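Prolyl-tRNA synthetase (Naegleria fowleri, PDB 6NAB) probably catalyses the ATP-dependent attachment of proline to its cognate tRNA, by way of a prolyl-adenylate intermediate, as a class II aminoacyl-tRNA synthetase. Local coordinates at residues T146-W151 / W167-S172. Residues are numbered along the deposited sequence; the frame is centred on the assembly and turned at random. Where two conformers were deposited one is given.
Sequences TNVVRW and WQEGHS. With PRO (proline), chain N; AMP (adenosine monophosphate), chain M.
Thr146 and Trp167 form an antiparallel hydrogen-bonded pair between strands 140-149 and 164-174, and the directions of 146-149 and 167-172 differ by 94°. Thr146 N donates to Trp167 O, and Trp167 N returns the bond to Thr146 O at 3.0 Å. These strands belong to the class II synthetase core, and Arg150, Trp167, Glu169 and His171 line the site that holds the bound proline and AMP. Arg150, just past the first strand, is consistent with the motif 2 arginine of this class.

The Trp167 indole stands up from the sheet between Val148 and Glu169. Its CG lies between the backbone N and carbonyl carbon (chi1 74°), which sets the ring beside the Thr146 side chain. Val148 CG2 sits over one face in a CH-pi contact, 3.8 Å from the centroid of the Trp167 five-membered ring and 7° off its normal. Glu169 CB lies against the opposite face, toward the rim. At the ring edge, NE1 makes weak, bent bonds to Thr146 OG1 and Glu169 OE1. Glu169 OE1 is also bonded to Ser120 and Gln144, while OE2 accepts a 2.9 Å bond from His171 NE2, which comes from above the carboxylate plane. The six-membered end of the indole reaches the bound proline, and Trp167 CH2 lies 3.5 Å from PRO OXT.

The Arg150 guanidinium lies near this end of the ring, and Pro118 O holds its NE. It meets both ligands at its edge: Arg150 NH1 donates a nearly straight bond to AMP O1P at 3.0 Å, and Arg150 NH2 donates to PRO OXT at 2.7 Å.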
loop_
_atom_site.group_PDB
_atom_site.type_symbol
_atom_site.label_atom_id
_atom_site.label_comp_id
_atom_site.label_asym_id
_atom_site.label_seq_id
_atom_site.Cartn_x
_atom_site.Cartn_y
_atom_site.Cartn_z
ATOM N N THR B 146 -0.633 3.401 4.890
ATOM C CA THR B 146 0.805 3.571 5.072
ATOM C C THR B 146 1.300 2.723 6.236
ATOM O O THR B 146 0.521 2.168 7.009
ATOM C CB THR B 146 1.195 5.041 5.364
ATOM O OG1 THR B 146 0.743 5.394 6.678
ATOM C CG2 THR B 146 0.577 5.995 4.429
ATOM N N ASN B 147 2.621 2.689 6.385
ATOM C CA ASN B 147 3.258 2.152 7.575
ATOM C C ASN B 147 3.597 3.287 8.540
ATOM O O ASN B 147 3.868 4.420 8.135
ATOM C CB ASN B 147 4.525 1.354 7.220
ATOM C CG ASN B 147 5.535 2.163 6.406
ATOM O OD1 ASN B 147 5.199 3.167 5.778
ATOM N ND2 ASN B 147 6.784 1.717 6.423
ATOM N N VAL B 148 3.549 2.987 9.829
ATOM C CA VAL B 148 3.882 3.971 10.846
ATOM C C VAL B 148 4.774 3.303 11.880
ATOM O O VAL B 148 4.791 2.079 12.024
ATOM C CB VAL B 148 2.623 4.587 11.492
ATOM C CG1 VAL B 148 2.134 5.759 10.641
ATOM C CG2 VAL B 148 1.537 3.559 11.572
ATOM N N VAL B 149 5.539 4.129 12.586
ATOM C CA VAL B 149 6.546 3.678 13.551
ATOM C C VAL B 149 6.275 4.316 14.910
ATOM O O VAL B 149 6.248 5.547 15.035
ATOM C CB VAL B 149 7.967 4.015 13.066
ATOM C CG1 VAL B 149 8.998 3.684 14.119
ATOM C CG2 VAL B 149 8.279 3.288 11.704
ATOM N N ARG B 150 6.095 3.481 15.928
ATOM C CA ARG B 150 6.023 3.943 17.312
ATOM C C ARG B 150 6.944 3.051 18.119
ATOM O O ARG B 150 6.718 1.839 18.209
ATOM C CB ARG B 150 4.589 3.891 17.851
ATOM C CG ARG B 150 3.655 4.894 17.150
ATOM C CD ARG B 150 2.218 4.901 17.711
ATOM N NE ARG B 150 1.318 5.654 16.819
ATOM C CZ ARG B 150 0.036 5.921 17.066
ATOM N NH1 ARG B 150 -0.544 5.509 18.201
ATOM N NH2 ARG B 150 -0.678 6.601 16.168
ATOM N N TRP B 151 8.006 3.636 18.669
ATOM C CA TRP B 151 9.005 2.849 19.384
ATOM C C TRP B 151 8.446 2.510 20.764
ATOM O O TRP B 151 8.839 3.064 21.791
ATOM C CB TRP B 151 10.336 3.578 19.459
ATOM C CG TRP B 151 11.466 2.617 19.370
ATOM C CD1 TRP B 151 12.291 2.213 20.384
ATOM C CD2 TRP B 151 11.856 1.875 18.214
ATOM N NE1 TRP B 151 13.194 1.292 19.915
ATOM C CE2 TRP B 151 12.945 1.063 18.586
ATOM C CE3 TRP B 151 11.396 1.827 16.892
ATOM C CZ2 TRP B 151 13.586 0.214 17.682
ATOM C CZ3 TRP B 151 12.033 0.983 15.996
ATOM C CH2 TRP B 151 13.112 0.188 16.394
ATOM N N TRP B 167 -1.613 0.717 8.582
ATOM C CA TRP B 167 -2.942 1.219 8.896
ATOM C C TRP B 167 -3.474 2.005 7.702
ATOM O O TRP B 167 -2.803 2.152 6.675
ATOM C CB TRP B 167 -2.901 2.046 10.199
ATOM C CG TRP B 167 -2.270 3.439 10.121
ATOM C CD1 TRP B 167 -1.637 4.030 9.040
ATOM C CD2 TRP B 167 -2.250 4.415 11.171
ATOM N NE1 TRP B 167 -1.233 5.313 9.372
ATOM C CE2 TRP B 167 -1.604 5.572 10.666
ATOM C CE3 TRP B 167 -2.725 4.427 12.496
ATOM C CZ2 TRP B 167 -1.406 6.717 11.446
ATOM C CZ3 TRP B 167 -2.527 5.560 13.262
ATOM C CH2 TRP B 167 -1.862 6.688 12.744
ATOM N N GLN B 168 -4.706 2.472 7.832
ATOM C CA GLN B 168 -5.148 3.670 7.146
ATOM C C GLN B 168 -5.322 4.764 8.186
ATOM O O GLN B 168 -5.671 4.496 9.338
ATOM C CB GLN B 168 -6.456 3.458 6.363
ATOM C CG GLN B 168 -7.651 2.931 7.171
ATOM C CD GLN B 168 -8.320 3.990 8.078
ATOM O OE1 GLN B 168 -8.806 3.663 9.164
ATOM N NE2 GLN B 168 -8.320 5.253 7.644
ATOM N N GLU B 169 -5.025 5.995 7.791
ATOM C CA GLU B 169 -5.347 7.164 8.597
ATOM C C GLU B 169 -6.119 8.142 7.716
ATOM O O GLU B 169 -5.664 8.490 6.616
ATOM C CB GLU B 169 -4.082 7.794 9.200
ATOM C CG GLU B 169 -2.985 8.213 8.180
ATOM C CD GLU B 169 -1.758 8.823 8.870
ATOM O OE1 GLU B 169 -0.622 8.456 8.491
ATOM O OE2 GLU B 169 -1.935 9.687 9.772
ATOM N N GLY B 170 -7.319 8.509 8.158
ATOM C CA GLY B 170 -8.138 9.493 7.465
ATOM C C GLY B 170 -8.054 10.824 8.194
ATOM O O GLY B 170 -7.992 10.863 9.423
ATOM N N HIS B 171 -8.040 11.915 7.422
ATOM C CA HIS B 171 -7.915 13.272 7.970
ATOM C C HIS B 171 -8.913 14.164 7.246
ATOM O O HIS B 171 -8.774 14.398 6.041
ATOM C CB HIS B 171 -6.492 13.811 7.808
ATOM C CG HIS B 171 -5.471 13.044 8.577
ATOM N ND1 HIS B 171 -4.991 13.472 9.800
ATOM C CD2 HIS B 171 -4.862 11.860 8.324
ATOM C CE1 HIS B 171 -4.128 12.584 10.264
ATOM N NE2 HIS B 171 -4.025 11.601 9.385
ATOM N N SER B 172 -9.915 14.656 7.967
ATOM C CA SER B 172 -10.967 15.462 7.367
ATOM C C SER B 172 -11.072 16.811 8.054
ATOM O O SER B 172 -10.828 16.939 9.261
ATOM C CB SER B 172 -12.321 14.770 7.435
ATOM O OG SER B 172 -12.293 13.579 6.691
HETATM N N PRO N . -3.956 9.821 13.894
HETATM C CA PRO N . -4.856 9.226 14.891
HETATM C C PRO N . -4.116 8.280 15.834
HETATM O O PRO N . -4.725 7.672 16.725
HETATM C CB PRO N . -5.881 8.463 14.037
HETATM C CG PRO N . -5.142 8.179 12.732
HETATM C CD PRO N . -4.293 9.402 12.519
HETATM O OXT PRO N . -2.891 8.118 15.734
HETATM P P AMP M . -4.306 5.233 18.930
HETATM O O1P AMP M . -3.421 6.470 18.479
HETATM O O2P AMP M . -3.877 4.466 20.219
HETATM O O3P AMP M . -5.762 5.685 18.956
HETATM O "O5'" AMP M . -4.331 4.134 17.773
HETATM C "C5'" AMP M . -4.642 4.471 16.424
HETATM C "C4'" AMP M . -4.842 3.233 15.590
HETATM O "O4'" AMP M . -3.588 2.499 15.539
HETATM C "C3'" AMP M . -5.880 2.262 16.144
HETATM O "O3'" AMP M . -6.554 1.606 15.070
HETATM C "C2'" AMP M . -5.028 1.273 16.951
HETATM O "O2'" AMP M . -5.605 -0.002 17.086
HETATM C "C1'" AMP M . -3.736 1.223 16.138
HETATM N N9 AMP M . -2.512 0.975 16.917
HETATM C C8 AMP M . -1.949 1.814 17.841
HETATM N N7 AMP M . -0.753 1.446 18.243
HETATM C C5 AMP M . -0.520 0.275 17.543
HETATM C C6 AMP M . 0.585 -0.600 17.498
HETATM N N6 AMP M . 1.716 -0.409 18.190
HETATM N N1 AMP M . 0.501 -1.679 16.683
HETATM C C2 AMP M . -0.611 -1.856 15.965
HETATM N N3 AMP M . -1.714 -1.096 15.919
HETATM C C4 AMP M . -1.602 -0.040 16.730
#